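Local structure of protein LIN-41 (Caenorhabditis elegans, 4UMG) at residues S3-K8 with I113-T118; S10-D15 with I28-R33; S16-I21 with P124-I129; A75-P80 with G107-N112. The protein controls the onset of developmental plasticity in the worm as a TRIM-NHL protein, of which this filamin domain is one part. All coordinates share one frame; numbering follows the deposited sequence.

Interaction 1: S3-K8 with I113-T118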
loop_
_atom_site.group_PDB
_atom_site.type_symbol
_atom_site.label_atom_id
_atom_site.label_comp_id
_atom_site.label_asym_id
_atom_site.label_seq_id
_atom_site.Cartn_x
_atom_site.Cartn_y
_atom_site.Cartn_z
ATOM N N SER A 3 -6.657 4.334 -20.110
ATOM C CA SER A 3 -5.972 3.051 -20.279
ATOM C C SER A 3 -5.794 2.293 -18.952
ATOM O O SER A 3 -5.330 1.148 -18.944
ATOM C CB SER A 3 -4.629 3.247 -20.980
ATOM O OG SER A 3 -3.987 2.004 -21.216
ATOM N N GLY A 4 -6.186 2.929 -17.852
ATOM C CA GLY A 4 -6.102 2.338 -16.524
ATOM C C GLY A 4 -4.726 2.432 -15.895
ATOM O O GLY A 4 -3.783 2.881 -16.553
ATOM N N PRO A 5 -4.572 2.009 -14.620
ATOM C CA PRO A 5 -3.260 2.120 -13.968
ATOM C C PRO A 5 -2.225 1.149 -14.527
ATOM O O PRO A 5 -2.577 0.126 -15.119
ATOM C CB PRO A 5 -3.578 1.856 -12.495
ATOM C CG PRO A 5 -4.766 0.940 -12.535
ATOM C CD PRO A 5 -5.581 1.437 -13.698
ATOM N N CYS A 6 -0.948 1.511 -14.377
ATOM C CA CYS A 6 0.195 0.752 -14.862
ATOM C C CYS A 6 1.023 0.431 -13.636
ATOM O O CYS A 6 1.448 1.334 -12.925
ATOM C CB CYS A 6 0.977 1.585 -15.874
ATOM S SG CYS A 6 2.595 0.913 -16.306
ATOM N N ALA A 7 1.268 -0.857 -13.379
ATOM C CA ALA A 7 2.012 -1.228 -12.195
ATOM C C ALA A 7 3.403 -0.576 -12.073
ATOM O O ALA A 7 3.729 -0.023 -11.019
ATOM C CB ALA A 7 2.129 -2.749 -12.107
ATOM N N LYS A 8 4.216 -0.637 -13.122
ATOM C CA LYS A 8 5.577 -0.093 -13.074
ATOM C C LYS A 8 5.645 1.395 -12.852
ATOM O O LYS A 8 6.659 1.884 -12.340
ATOM C CB LYS A 8 6.400 -0.495 -14.311
ATOM C CG LYS A 8 5.964 0.055 -15.643
ATOM C CD LYS A 8 6.724 -0.693 -16.733
ATOM C CE LYS A 8 6.346 -0.262 -18.124
ATOM N NZ LYS A 8 7.232 -0.956 -19.106
ATOM N N ILE A 113 1.345 -4.428 -3.171
ATOM C CA ILE A 113 0.256 -3.736 -3.853
ATOM C C ILE A 113 0.395 -4.121 -5.319
ATOM O O ILE A 113 1.477 -3.976 -5.879
ATOM C CB ILE A 113 0.332 -2.209 -3.664
ATOM C CG1 ILE A 113 0.393 -1.828 -2.159
ATOM C CG2 ILE A 113 -0.856 -1.509 -4.375
ATOM C CD1 ILE A 113 1.161 -0.471 -1.915
ATOM N N LEU A 114 -0.680 -4.700 -5.891
ATOM C CA LEU A 114 -0.731 -5.219 -7.245
ATOM C C LEU A 114 -1.669 -4.411 -8.098
ATOM O O LEU A 114 -2.809 -4.169 -7.710
ATOM C CB LEU A 114 -1.220 -6.681 -7.264
ATOM C CG LEU A 114 -0.616 -7.720 -6.312
ATOM C CD1 LEU A 114 -1.193 -9.100 -6.627
ATOM C CD2 LEU A 114 0.878 -7.803 -6.412
ATOM N N VAL A 115 -1.187 -3.992 -9.268
ATOM C CA VAL A 115 -2.014 -3.273 -10.227
ATOM C C VAL A 115 -2.122 -4.226 -11.413
ATOM O O VAL A 115 -1.094 -4.637 -11.963
ATOM C CB VAL A 115 -1.415 -1.883 -10.623
ATOM C CG1 VAL A 115 -1.959 -1.410 -11.963
ATOM C CG2 VAL A 115 -1.708 -0.852 -9.539
ATOM N N LYS A 116 -3.358 -4.674 -11.711
ATOM C CA LYS A 116 -3.664 -5.631 -12.800
ATOM C C LYS A 116 -2.869 -6.934 -12.613
ATOM O O LYS A 116 -2.388 -7.540 -13.580
ATOM C CB LYS A 116 -3.441 -5.027 -14.184
ATOM C CG LYS A 116 -4.339 -3.836 -14.490
ATOM C CD LYS A 116 -3.916 -3.229 -15.821
ATOM C CE LYS A 116 -4.740 -2.015 -16.160
ATOM N NZ LYS A 116 -4.154 -1.269 -17.305
ATOM N N GLY A 117 -2.697 -7.309 -11.353
ATOM C CA GLY A 117 -1.995 -8.545 -11.003
ATOM C C GLY A 117 -0.495 -8.449 -10.964
ATOM O O GLY A 117 0.173 -9.463 -10.808
ATOM N N THR A 118 0.058 -7.249 -11.089
ATOM C CA THR A 118 1.509 -7.074 -11.066
ATOM C C THR A 118 1.936 -6.178 -9.913
ATOM O O THR A 118 1.387 -5.090 -9.797
ATOM C CB THR A 118 1.993 -6.450 -12.412
ATOM O OG1 THR A 118 1.714 -7.361 -13.471
ATOM C CG2 THR A 118 3.494 -6.098 -12.385
#

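Interaction 2: S10-D15 with I28-R33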
loop_
_atom_site.group_PDB
_atom_site.type_symbol
_atom_site.label_atom_id
_atom_site.label_comp_id
_atom_site.label_asym_id
_atom_site.label_seq_id
_atom_site.Cartn_x
_atom_site.Cartn_y
_atom_site.Cartn_z
ATOM N N SER A 10 3.215 3.131 -11.109
ATOM C CA SER A 10 2.509 3.397 -9.844
ATOM C C SER A 10 3.463 3.193 -8.668
ATOM O O SER A 10 4.335 2.322 -8.722
ATOM C CB SER A 10 1.261 2.528 -9.722
ATOM O OG SER A 10 0.414 2.862 -10.812
ATOM N N SER A 11 3.339 4.012 -7.618
ATOM C CA SER A 11 4.268 3.909 -6.498
ATOM C C SER A 11 3.676 4.387 -5.197
ATOM O O SER A 11 2.730 5.173 -5.199
ATOM C CB SER A 11 5.506 4.764 -6.780
ATOM O OG SER A 11 5.125 6.109 -7.010
ATOM N N ILE A 12 4.323 4.024 -4.092
ATOM C CA ILE A 12 3.935 4.520 -2.765
ATOM C C ILE A 12 4.511 5.936 -2.644
ATOM O O ILE A 12 5.646 6.182 -3.077
ATOM C CB ILE A 12 4.459 3.583 -1.645
ATOM C CG1 ILE A 12 3.888 2.147 -1.773
ATOM C CG2 ILE A 12 4.218 4.191 -0.248
ATOM C CD1 ILE A 12 4.713 1.038 -1.046
ATOM N N VAL A 13 3.729 6.854 -2.069
ATOM C CA VAL A 13 4.119 8.253 -1.854
ATOM C C VAL A 13 4.968 8.338 -0.570
ATOM O O VAL A 13 4.456 8.107 0.528
ATOM C CB VAL A 13 2.878 9.184 -1.802
ATOM C CG1 VAL A 13 3.270 10.643 -1.532
ATOM C CG2 VAL A 13 2.061 9.082 -3.082
ATOM N N GLY A 14 6.252 8.638 -0.732
ATOM C CA GLY A 14 7.196 8.792 0.375
ATOM C C GLY A 14 7.665 7.487 0.991
ATOM O O GLY A 14 7.322 6.397 0.509
ATOM N N ASP A 15 8.486 7.593 2.045
ATOM C CA ASP A 15 9.006 6.420 2.754
ATOM C C ASP A 15 8.467 6.310 4.189
ATOM O O ASP A 15 8.951 5.476 4.954
ATOM C CB ASP A 15 10.547 6.373 2.715
ATOM C CG ASP A 15 11.129 6.121 1.341
ATOM O OD1 ASP A 15 11.182 4.941 0.927
ATOM O OD2 ASP A 15 11.578 7.096 0.699
ATOM N N ILE A 28 -1.218 4.586 4.221
ATOM C CA ILE A 28 -0.155 4.634 3.216
ATOM C C ILE A 28 -0.817 5.181 1.961
ATOM O O ILE A 28 -1.913 4.737 1.615
ATOM C CB ILE A 28 0.478 3.240 2.966
ATOM C CG1 ILE A 28 1.036 2.617 4.274
ATOM C CG2 ILE A 28 1.569 3.310 1.865
ATOM C CD1 ILE A 28 1.300 1.079 4.101
ATOM N N TYR A 29 -0.164 6.135 1.276
ATOM C CA TYR A 29 -0.733 6.713 0.062
ATOM C C TYR A 29 -0.010 6.173 -1.146
ATOM O O TYR A 29 1.212 6.070 -1.117
ATOM C CB TYR A 29 -0.653 8.241 0.092
ATOM C CG TYR A 29 -1.564 8.839 1.133
ATOM C CD1 TYR A 29 -2.929 8.966 0.900
ATOM C CD2 TYR A 29 -1.075 9.219 2.379
ATOM C CE1 TYR A 29 -3.771 9.541 1.845
ATOM C CE2 TYR A 29 -1.917 9.760 3.349
ATOM C CZ TYR A 29 -3.266 9.910 3.080
ATOM O OH TYR A 29 -4.108 10.463 4.017
ATOM N N VAL A 30 -0.775 5.752 -2.171
ATOM C CA VAL A 30 -0.264 5.175 -3.424
ATOM C C VAL A 30 -0.684 6.049 -4.614
ATOM O O VAL A 30 -1.842 6.450 -4.721
ATOM C CB VAL A 30 -0.711 3.697 -3.584
ATOM C CG1 VAL A 30 -0.212 3.090 -4.894
ATOM C CG2 VAL A 30 -0.246 2.854 -2.398
ATOM N N GLN A 31 0.280 6.403 -5.464
ATOM C CA GLN A 31 0.010 7.242 -6.613
ATOM C C GLN A 31 -0.121 6.324 -7.810
ATOM O O GLN A 31 0.843 5.640 -8.145
ATOM C CB GLN A 31 1.195 8.202 -6.800
ATOM C CG GLN A 31 1.008 9.253 -7.869
ATOM C CD GLN A 31 -0.078 10.231 -7.547
ATOM O OE1 GLN A 31 -1.242 10.036 -7.922
ATOM N NE2 GLN A 31 0.297 11.356 -6.948
ATOM N N LEU A 32 -1.315 6.264 -8.412
ATOM C CA LEU A 32 -1.551 5.434 -9.590
ATOM C C LEU A 32 -1.330 6.278 -10.834
ATOM O O LEU A 32 -1.823 7.413 -10.938
ATOM C CB LEU A 32 -2.971 4.866 -9.604
ATOM C CG LEU A 32 -3.391 3.982 -8.400
ATOM C CD1 LEU A 32 -4.843 3.624 -8.487
ATOM C CD2 LEU A 32 -2.572 2.678 -8.322
ATOM N N ARG A 33 -0.557 5.746 -11.750
ATOM C CA ARG A 33 -0.258 6.401 -13.021
ATOM C C ARG A 33 -0.505 5.420 -14.136
ATOM O O ARG A 33 -0.296 4.210 -13.917
ATOM C CB ARG A 33 1.228 6.849 -13.094
ATOM C CG ARG A 33 1.558 7.974 -12.068
ATOM C CD ARG A 33 2.999 8.452 -12.219
ATOM N NE ARG A 33 3.387 9.404 -11.171
ATOM C CZ ARG A 33 3.387 10.727 -11.323
ATOM N NH1 ARG A 33 3.008 11.270 -12.472
ATOM N NH2 ARG A 33 3.737 11.518 -10.317
HETATM O O HOH W 1 4.227 7.096 -9.374
HETATM O O HOH W 2 2.300 7.236 2.007
#

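Interaction 3: S16-I21 with P124-I129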
loop_
_atom_site.group_PDB
_atom_site.type_symbol
_atom_site.label_atom_id
_atom_site.label_comp_id
_atom_site.label_asym_id
_atom_site.label_seq_id
_atom_site.Cartn_x
_atom_site.Cartn_y
_atom_site.Cartn_z
ATOM N N SER A 16 7.445 7.128 4.552
ATOM C CA SER A 16 6.820 7.079 5.885
ATOM C C SER A 16 6.273 5.676 6.211
ATOM O O SER A 16 6.328 5.243 7.365
ATOM C CB SER A 16 5.712 8.126 6.009
ATOM O OG SER A 16 4.516 7.697 5.376
ATOM N N PHE A 17 5.787 4.962 5.181
ATOM C CA PHE A 17 5.216 3.603 5.263
ATOM C C PHE A 17 6.145 2.555 5.895
ATOM O O PHE A 17 5.665 1.540 6.418
ATOM C CB PHE A 17 4.771 3.135 3.864
ATOM C CG PHE A 17 5.865 2.673 2.927
ATOM C CD1 PHE A 17 6.608 3.587 2.191
ATOM C CD2 PHE A 17 6.146 1.319 2.772
ATOM C CE1 PHE A 17 7.624 3.159 1.331
ATOM C CE2 PHE A 17 7.167 0.892 1.922
ATOM C CZ PHE A 17 7.896 1.812 1.203
ATOM N N LYS A 18 7.472 2.767 5.798
ATOM C CA LYS A 18 8.470 1.817 6.318
ATOM C C LYS A 18 8.427 1.633 7.834
ATOM O O LYS A 18 8.923 0.635 8.363
ATOM C CB LYS A 18 9.890 2.244 5.887
ATOM C CG LYS A 18 10.153 2.156 4.377
ATOM C CD LYS A 18 10.308 0.707 3.861
ATOM C CE LYS A 18 11.465 -0.062 4.470
ATOM N NZ LYS A 18 11.310 -1.523 4.262
ATOM N N LYS A 19 7.864 2.608 8.540
ATOM C CA LYS A 19 7.819 2.609 9.986
ATOM C C LYS A 19 6.435 2.981 10.467
ATOM O O LYS A 19 5.838 3.941 9.975
ATOM C CB LYS A 19 8.864 3.595 10.554
ATOM C CG LYS A 19 10.303 3.137 10.335
ATOM C CD LYS A 19 11.323 4.098 10.942
ATOM C CE LYS A 19 12.748 3.668 10.648
ATOM N NZ LYS A 19 13.062 2.308 11.177
ATOM N N ALA A 20 5.934 2.237 11.450
ATOM C CA ALA A 20 4.624 2.502 12.010
ATOM C C ALA A 20 4.508 2.087 13.472
ATOM O O ALA A 20 5.416 1.474 14.047
ATOM C CB ALA A 20 3.529 1.872 11.149
ATOM N N ILE A 21 3.446 2.551 14.108
ATOM C CA ILE A 21 3.234 2.310 15.527
ATOM C C ILE A 21 2.127 1.301 15.750
ATOM O O ILE A 21 1.043 1.401 15.157
ATOM C CB ILE A 21 3.009 3.652 16.284
ATOM C CG1 ILE A 21 4.221 4.612 16.084
ATOM C CG2 ILE A 21 2.716 3.422 17.775
ATOM C CD1 ILE A 21 4.011 6.084 16.558
ATOM N N PRO A 124 7.000 -6.390 -3.426
ATOM C CA PRO A 124 6.599 -6.328 -1.999
ATOM C C PRO A 124 7.692 -5.711 -1.152
ATOM O O PRO A 124 8.870 -5.687 -1.562
ATOM C CB PRO A 124 6.417 -7.792 -1.615
ATOM C CG PRO A 124 7.384 -8.546 -2.542
ATOM C CD PRO A 124 7.369 -7.762 -3.829
ATOM N N THR A 125 7.311 -5.231 0.024
ATOM C CA THR A 125 8.255 -4.570 0.889
ATOM C C THR A 125 7.927 -4.811 2.386
ATOM O O THR A 125 6.873 -5.355 2.714
ATOM C CB THR A 125 8.274 -3.075 0.518
ATOM O OG1 THR A 125 9.285 -2.437 1.289
ATOM C CG2 THR A 125 6.899 -2.398 0.715
ATOM N N THR A 126 8.848 -4.395 3.261
ATOM C CA THR A 126 8.761 -4.544 4.703
ATOM C C THR A 126 8.300 -3.250 5.318
ATOM O O THR A 126 8.635 -2.176 4.812
ATOM C CB THR A 126 10.154 -4.987 5.237
ATOM O OG1 THR A 126 10.417 -6.339 4.806
ATOM C CG2 THR A 126 10.311 -4.890 6.763
ATOM N N MET A 127 7.542 -3.370 6.433
ATOM C CA MET A 127 7.154 -2.252 7.293
ATOM C C MET A 127 7.458 -2.687 8.706
ATOM O O MET A 127 7.067 -3.778 9.106
ATOM C CB MET A 127 5.686 -1.846 7.149
ATOM C CG MET A 127 5.257 -1.634 5.700
ATOM S SD MET A 127 3.507 -1.230 5.518
ATOM C CE MET A 127 2.712 -2.714 6.151
ATOM N N ASP A 128 8.212 -1.852 9.444
ATOM C CA ASP A 128 8.606 -2.163 10.811
ATOM C C ASP A 128 7.671 -1.465 11.761
ATOM O O ASP A 128 7.650 -0.235 11.811
ATOM C CB ASP A 128 10.061 -1.756 11.057
ATOM C CG ASP A 128 11.011 -2.637 10.278
ATOM O OD1 ASP A 128 10.912 -3.870 10.414
ATOM O OD2 ASP A 128 11.787 -2.100 9.461
ATOM N N ILE A 129 6.884 -2.251 12.501
ATOM C CA ILE A 129 5.930 -1.711 13.494
ATOM C C ILE A 129 6.557 -1.821 14.880
ATOM O O ILE A 129 6.935 -2.913 15.325
ATOM C CB ILE A 129 4.573 -2.456 13.406
ATOM C CG1 ILE A 129 3.906 -2.236 12.016
ATOM C CG2 ILE A 129 3.620 -2.169 14.597
ATOM C CD1 ILE A 129 3.291 -1.034 11.739
HETATM O O HOH W 3 11.479 -3.914 1.974
#

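Interaction 4: A75-P80 with G107-N112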
loop_
_atom_site.group_PDB
_atom_site.type_symbol
_atom_site.label_atom_id
_atom_site.label_comp_id
_atom_site.label_asym_id
_atom_site.label_seq_id
_atom_site.Cartn_x
_atom_site.Cartn_y
_atom_site.Cartn_z
ATOM N N ALA A 75 -4.350 -4.775 -2.554
ATOM C CA ALA A 75 -3.304 -4.473 -1.583
ATOM C C ALA A 75 -3.459 -5.428 -0.412
ATOM O O ALA A 75 -4.583 -5.653 0.053
ATOM C CB ALA A 75 -3.421 -3.035 -1.105
ATOM N N PHE A 76 -2.363 -6.043 0.016
ATOM C CA PHE A 76 -2.449 -6.859 1.210
ATOM C C PHE A 76 -1.306 -6.578 2.156
ATOM O O PHE A 76 -0.230 -6.155 1.746
ATOM C CB PHE A 76 -2.622 -8.341 0.964
ATOM C CG PHE A 76 -1.512 -8.903 0.165
ATOM C CD1 PHE A 76 -0.332 -9.314 0.781
ATOM C CD2 PHE A 76 -1.671 -9.133 -1.193
ATOM C CE1 PHE A 76 0.698 -9.868 0.029
ATOM C CE2 PHE A 76 -0.669 -9.742 -1.929
ATOM C CZ PHE A 76 0.510 -10.094 -1.318
ATOM N N VAL A 77 -1.548 -6.848 3.429
ATOM C CA VAL A 77 -0.610 -6.657 4.508
ATOM C C VAL A 77 -0.650 -7.932 5.319
ATOM O O VAL A 77 -1.744 -8.460 5.591
ATOM C CB VAL A 77 -0.958 -5.434 5.370
ATOM C CG1 VAL A 77 -0.162 -5.407 6.682
ATOM C CG2 VAL A 77 -0.747 -4.139 4.593
ATOM N N ILE A 78 0.538 -8.488 5.576
ATOM C CA ILE A 78 0.710 -9.706 6.366
ATOM C C ILE A 78 1.437 -9.317 7.613
ATOM O O ILE A 78 2.461 -8.630 7.546
ATOM C CB ILE A 78 1.509 -10.771 5.606
ATOM C CG1 ILE A 78 0.971 -10.916 4.171
ATOM C CG2 ILE A 78 1.485 -12.082 6.373
ATOM C CD1 ILE A 78 -0.672 -11.190 4.071
ATOM N N SER A 79 0.945 -9.792 8.769
ATOM C CA SER A 79 1.569 -9.455 10.018
ATOM C C SER A 79 2.817 -10.359 10.244
ATOM O O SER A 79 3.043 -11.277 9.442
ATOM C CB SER A 79 0.527 -9.587 11.141
ATOM O OG SER A 79 0.373 -10.960 11.436
ATOM N N PRO A 80 3.636 -10.102 11.308
ATOM C CA PRO A 80 4.842 -10.910 11.548
ATOM C C PRO A 80 4.614 -12.398 11.840
ATOM O O PRO A 80 5.562 -13.183 11.741
ATOM C CB PRO A 80 5.501 -10.212 12.755
ATOM C CG PRO A 80 4.890 -8.876 12.813
ATOM C CD PRO A 80 3.507 -9.032 12.318
ATOM N N GLY A 107 6.554 -5.705 15.147
ATOM C CA GLY A 107 7.375 -6.534 14.272
ATOM C C GLY A 107 7.354 -6.227 12.797
ATOM O O GLY A 107 6.913 -5.170 12.349
ATOM N N SER A 108 7.856 -7.185 12.029
ATOM C CA SER A 108 8.076 -7.048 10.604
ATOM C C SER A 108 6.880 -7.442 9.744
ATOM O O SER A 108 6.616 -8.619 9.575
ATOM C CB SER A 108 9.311 -7.850 10.201
ATOM O OG SER A 108 9.736 -7.480 8.904
ATOM N N TYR A 109 6.134 -6.450 9.260
ATOM C CA TYR A 109 4.977 -6.668 8.381
ATOM C C TYR A 109 5.401 -6.721 6.920
ATOM O O TYR A 109 6.446 -6.182 6.550
ATOM C CB TYR A 109 3.955 -5.516 8.573
ATOM C CG TYR A 109 3.154 -5.627 9.855
ATOM C CD1 TYR A 109 3.771 -5.536 11.098
ATOM C CD2 TYR A 109 1.771 -5.795 9.826
ATOM C CE1 TYR A 109 3.038 -5.614 12.281
ATOM C CE2 TYR A 109 1.032 -5.911 11.008
ATOM C CZ TYR A 109 1.673 -5.819 12.228
ATOM O OH TYR A 109 0.942 -5.872 13.370
ATOM N N THR A 110 4.579 -7.349 6.085
ATOM C CA THR A 110 4.839 -7.449 4.662
ATOM C C THR A 110 3.745 -6.705 3.951
ATOM O O THR A 110 2.580 -6.919 4.264
ATOM C CB THR A 110 4.840 -8.891 4.196
ATOM O OG1 THR A 110 5.721 -9.640 5.029
ATOM C CG2 THR A 110 5.299 -9.019 2.750
ATOM N N LEU A 111 4.113 -5.881 2.961
ATOM C CA LEU A 111 3.139 -5.146 2.173
ATOM C C LEU A 111 3.335 -5.493 0.727
ATOM O O LEU A 111 4.480 -5.518 0.251
ATOM C CB LEU A 111 3.403 -3.640 2.330
ATOM C CG LEU A 111 2.621 -2.682 1.410
ATOM C CD1 LEU A 111 1.105 -2.713 1.691
ATOM C CD2 LEU A 111 3.158 -1.270 1.515
ATOM N N ASN A 112 2.244 -5.743 0.025
ATOM C CA ASN A 112 2.314 -5.906 -1.439
ATOM C C ASN A 112 1.123 -5.185 -2.071
ATOM O O ASN A 112 0.025 -5.267 -1.547
ATOM C CB ASN A 112 2.433 -7.386 -1.895
ATOM C CG ASN A 112 3.079 -7.530 -3.276
ATOM O OD1 ASN A 112 3.363 -6.537 -3.933
ATOM N ND2 ASN A 112 3.360 -8.763 -3.747
HETATM O O HOH W 4 5.324 -10.183 7.682
#

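Interaction 1: S3-K8 with I113-T118
Lys116 brings its NZ to two flat peptide groups of residues 3-8, lying in the carbonyl plane of Ser3 and tilted 23° from that of Pro5. Both are hydrogen bonds, NZ to Ser3 O at 3.1 Å and NZ to Pro5 O at 3.0 Å, and Gly4, with its positive phi, lies between the two carbonyls. The lysine belongs to the tight β-hairpin that joins strands 107-115 and 118-130 in this immunoglobulin-like filamin domain; a type I' turn runs from Val115 to Thr118, with Lys116 and Gly117 at its corners. The lysine chain is extended beyond CG, which carries NZ across to the carbonyls of Ser3 and Pro5, and the two oxygens share its ammonium group. The side chain also touches Asp72.

Beside the lysine, the hairpin meets the N-terminal segment through small apolar groups. CG1 of Val115 stands anti to its backbone N (chi1 158°) and nestles against the backbone and ring of the other segment: it meets the proline ring obliquely, by the CB-CG bond, 3.7 Å from Pro5 CB, and is 3.6 Å from Ala7 N. The other branch of Val115, CG2, turns to Leu32. Leu40 and Asp72 also pack on Pro5, which is buried.

Ala7 points at the hairpin and bridges both of its strands. Its methyl lies 3.9 Å from Val115 CB on one strand, and on the other the same CB is 3.6 Å from Thr118 CG2 and 3.4 Å from Thr118 O.

Interaction 2: S10-D15 with I28-R33
Val13 presses its CB and CG2 into the hollow between two side chains of strand 28-31 that rise on the same side: its CB is 4.1 Å from Tyr29 CB, and its CG2 is 3.9 Å from Gln31 CB. Gln31 bends at chi2 (66°), which carries its amide away from the valine, and the tyrosine ring likewise leads off, so only the stems of both residues wall the hollow. On the other side, the CG2 methyls of Ile12 and Ile28 meet at 3.5 Å, while Ile12 CG1 rests more loosely against Val30.

The edges are antiparallel, with Ser11 and Gln31 a hydrogen-bonded pair and Val13 N giving a straight bond to Tyr29 O (2.8 Å, 177°). Beyond it the strands part, and one water spans the gap from Val13 O to Tyr29 N. At the other end Ser10 OG accepts Arg33 N at 3.2 Å and is also bonded to Cys6 O; a second water links Ser11 OG to Arg33 NE.

Strand 11-12 is thus the outer edge beside 26-31, whose far side pairs with 96-101. Ile12, Ile28 and Val30 turn inward, onto Leu111 and Ile113 of strand 107-115 and Ile120 and Met127 of strand 118-130.

Interaction 3: S16-I21 with P124-I129
Strands 19-21 and 125-129 run parallel, with 37° between their directions. Two backbone bonds join them, Asp128 N to Lys18 O (2.8 Å) and Ala20 N to Asp128 O (3.0 Å). As in many immunoglobulin-like folds, the first strand is split: after edge strand 11-12 the chain makes a 3-10 turn at 16-18 and pairs as strand A' with the last strand, G, of the other sheet.

This short turn leads straight into the pairing, since Lys18, its last residue, already offers its carbonyl to Asp128. Phe17 sets the edge of its ring against Thr125, CE2 lying 3.5 Å from CG2 of the threonine. The carbonyl of Phe17 lies over the stem of Met127, its O 3.3 Å from CG, while the thioether continues inward to Ile28 and Tyr101.

The CB of Lys18 starts away from strand 125-129; the chain passes its CG across one face of the Phe17 ring, and then curls back through bends at chi2 and chi3. Asp128 OD2 is 5.3 Å from its NZ, a separation at which the opposite charges may still attract weakly. Instead NZ donates to Thr126 O at 2.8 Å, coming from 42° above the carbonyl plane.

Interaction 4: A75-P80 with G107-N112
Tyr109 and the Ser79-Pro80 pair make the tight end of this antiparallel contact between strands 73-78 and 107-115, C and F of the filamin immunoglobulin-like fold. One face of the tyrosine ring carries two CH-pi contacts, from Pro80 CD (3.7 Å to the centroid) and from Ser79 CA (4.0 Å). At the ring's edge, near its plane, Val77 CG1 touches CD2 at 3.7 Å. Val77 CG2 in turn meets Leu111 CD1 on the same inner face, and Val87 and Tyr101 close over the valine. On the other face of the sheet Phe76 and Asn112 also pack closely, side by side, with Asn112 CB over one face of the Phe76 ring, 3.4 Å from CZ, and the amide plane turned 73° to it.

The looser, solvent side lies next to this pair. The side chains of Ile78 and Thr110 come no closer than 4.1 Å, CB to CB, and a water reaches Thr110 OG1 (2.7 Å) and Ser108 O (2.8 Å).

Paired backbone bonds at Phe76-Asn112 and Ile78-Thr110 hold the ladder, and past Ile78 the ring contacts take over. The tyrosine hydroxyl bonds Ile105 O, four residues earlier, as in the tyrosine corner of Greek-key proteins. Its ring can therefore be buried among carbons with the phenol satisfied, which ties the crossing from strand 96-101 to strand F.

How the interactions relate
From the N terminus, residues 3-8 open interaction 1, a long loop that closes at 113-118. Interaction 2 opens at 10-15 and closes first, at 28-33, nested inside interaction 1. Interaction 3 opens at 16-21, within that short loop, and closes last at 124-129, so it crosses both interactions 1 and 2. Interaction 4, opening at 75-80 and closing at 107-112, is nested in interactions 1 and 3 and in series with interaction 2. Interactions 3 and 4 meet along neighbouring strands 107-115 and 118-130, bonded through Leu111 N and Thr125 O, and Ile113 on Ala75 joins interactions 1 and 4. Ile113 also packs on Val30 and Ile12, tying the two halves of the sandwich together, while Phe17 packs on Ile12 and Ile28.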